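Local coordinates for protein hydrolase (Thermus thermophilus, PDB 1UFO) that probably acts as a hydrolase of the alpha/beta hydrolase fold, likely using a serine nucleophile, though its natural substrate is not established, at residues R83-F88 with G115-H120. Sequence-based numbering, arbitrary orientation.
Sequences RVALGF and GAFVAH
Val118 points at helix 77-103 and fits between Ala85 and Phe88, which lie one turn apart. Its CG2 does most of the touching. Val118 CG2 sits 3.7 Å from Ala85 O. It is also close to the Ala85 methyl. Val118 CG2 meets Phe88 CD2 at 4.0 Å, coming obliquely to the ring. Val118 CG1 is anti to its own backbone N (chi1 174°) and comes within 4.1 Å of Phe88 C. CG2 takes the place anti to the carbonyl carbon. The Phe88 and Val118 side chains cross at about a right angle. Phe117 adds a looser contact: Ala85 CB lies at the edge of its ring, 4.4 Å from Phe117 CD2. No hydrogen bond joins the two segments. The touching residues are all buried, and their side chains meet as apolar groups. The axes of the two short segments approach to 9.4 Å and cross at -55°. Ala85 puts only a methyl at the interface. Elsewhere, Phe88 packs edge-to-face on Phe57 and, like Val118, touches Leu30 of strand 25-30. Phe117 packs edge-to-face with Tyr82. Gly115 would close a GxSxG nucleophile elbow. Helix 77-103 thus packs on the helix that follows the probable elbow, as in the alpha/beta hydrolase fold.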
loop_
_atom_site.group_PDB
_atom_site.type_symbol
_atom_site.label_atom_id
_atom_site.label_comp_id
_atom_site.label_asym_id
_atom_site.label_seq_id
_atom_site.Cartn_x
_atom_site.Cartn_y
_atom_site.Cartn_z
ATOM N N ARG A 83 4.627 -28.581 10.276
ATOM C CA ARG A 83 4.469 -28.943 11.697
ATOM C C ARG A 83 5.050 -27.768 12.539
ATOM O O ARG A 83 4.459 -27.376 13.576
ATOM C CB ARG A 83 5.189 -30.277 11.934
ATOM C CG ARG A 83 5.307 -30.644 13.425
ATOM C CD ARG A 83 3.965 -30.487 14.205
ATOM N NE ARG A 83 2.847 -31.234 13.613
ATOM C CZ ARG A 83 1.573 -31.117 13.981
ATOM N NH1 ARG A 83 0.616 -31.840 13.398
ATOM N NH2 ARG A 83 1.197 -30.271 14.963
ATOM N N VAL A 84 6.180 -27.196 12.121
ATOM C CA VAL A 84 6.682 -25.937 12.808
ATOM C C VAL A 84 5.536 -24.868 12.735
ATOM O O VAL A 84 5.231 -24.246 13.769
ATOM C CB VAL A 84 7.872 -25.335 12.083
ATOM C CG1 VAL A 84 8.188 -23.867 12.641
ATOM C CG2 VAL A 84 9.164 -26.209 12.323
ATOM N N ALA A 85 4.882 -24.686 11.586
ATOM C CA ALA A 85 3.791 -23.685 11.479
ATOM C C ALA A 85 2.624 -23.954 12.405
ATOM O O ALA A 85 2.116 -23.031 13.057
ATOM C CB ALA A 85 3.271 -23.645 10.044
ATOM N N LEU A 86 2.226 -25.218 12.505
ATOM C CA LEU A 86 1.107 -25.546 13.407
ATOM C C LEU A 86 1.482 -25.291 14.897
ATOM O O LEU A 86 0.607 -24.875 15.677
ATOM C CB LEU A 86 0.706 -27.032 13.162
ATOM C CG LEU A 86 -0.081 -27.193 11.850
ATOM C CD1 LEU A 86 -0.080 -28.687 11.554
ATOM C CD2 LEU A 86 -1.513 -26.667 11.982
ATOM N N GLY A 87 2.715 -25.581 15.254
ATOM C CA GLY A 87 3.192 -25.378 16.627
ATOM C C GLY A 87 3.251 -23.882 16.892
ATOM O O GLY A 87 2.820 -23.357 17.942
ATOM N N PHE A 88 3.803 -23.193 15.917
ATOM C CA PHE A 88 3.970 -21.716 16.027
ATOM C C PHE A 88 2.580 -21.046 16.164
ATOM O O PHE A 88 2.396 -20.079 16.959
ATOM C CB PHE A 88 4.698 -21.209 14.751
ATOM C CG PHE A 88 5.348 -19.826 14.868
ATOM C CD1 PHE A 88 5.640 -19.252 16.070
ATOM C CD2 PHE A 88 5.791 -19.224 13.693
ATOM C CE1 PHE A 88 6.433 -18.057 16.135
ATOM C CE2 PHE A 88 6.577 -18.060 13.709
ATOM C CZ PHE A 88 6.916 -17.471 14.924
ATOM N N GLY A 115 5.534 -17.084 8.731
ATOM C CA GLY A 115 4.759 -16.376 9.765
ATOM C C GLY A 115 3.453 -15.752 9.211
ATOM O O GLY A 115 2.475 -15.661 9.942
ATOM N N ALA A 116 3.454 -15.394 7.910
ATOM C CA ALA A 116 2.244 -14.849 7.289
ATOM C C ALA A 116 1.235 -15.995 7.150
ATOM O O ALA A 116 0.005 -15.810 7.346
ATOM C CB ALA A 116 2.587 -14.270 5.914
ATOM N N PHE A 117 1.740 -17.207 6.830
ATOM C CA PHE A 117 0.830 -18.344 6.715
ATOM C C PHE A 117 0.248 -18.673 8.090
ATOM O O PHE A 117 -0.924 -19.024 8.191
ATOM C CB PHE A 117 1.614 -19.574 6.159
ATOM C CG PHE A 117 0.734 -20.774 5.993
ATOM C CD1 PHE A 117 -0.177 -20.838 4.931
ATOM C CD2 PHE A 117 0.818 -21.850 6.901
ATOM C CE1 PHE A 117 -1.002 -21.941 4.766
ATOM C CE2 PHE A 117 0.018 -22.977 6.728
ATOM C CZ PHE A 117 -0.907 -23.018 5.657
ATOM N N VAL A 118 1.087 -18.571 9.139
ATOM C CA VAL A 118 0.593 -18.811 10.500
ATOM C C VAL A 118 -0.498 -17.796 10.831
ATOM O O VAL A 118 -1.466 -18.143 11.483
ATOM C CB VAL A 118 1.758 -18.729 11.501
ATOM C CG1 VAL A 118 1.205 -18.837 13.012
ATOM C CG2 VAL A 118 2.672 -19.909 11.236
ATOM N N ALA A 119 -0.312 -16.522 10.457
ATOM C CA ALA A 119 -1.368 -15.507 10.684
ATOM C C ALA A 119 -2.680 -15.995 10.027
ATOM O O ALA A 119 -3.780 -15.840 10.618
ATOM C CB ALA A 119 -0.883 -14.133 10.099
ATOM N N HIS A 120 -2.587 -16.534 8.812
ATOM C CA HIS A 120 -3.773 -17.082 8.149
ATOM C C HIS A 120 -4.390 -18.252 8.934
ATOM O O HIS A 120 -5.621 -18.292 9.103
ATOM C CB HIS A 120 -3.383 -17.494 6.737
ATOM C CG HIS A 120 -3.479 -16.367 5.769
ATOM N ND1 HIS A 120 -4.669 -15.980 5.179
ATOM C CD2 HIS A 120 -2.512 -15.551 5.246
ATOM C CE1 HIS A 120 -4.423 -14.993 4.330
ATOM N NE2 HIS A 120 -3.125 -14.708 4.350
#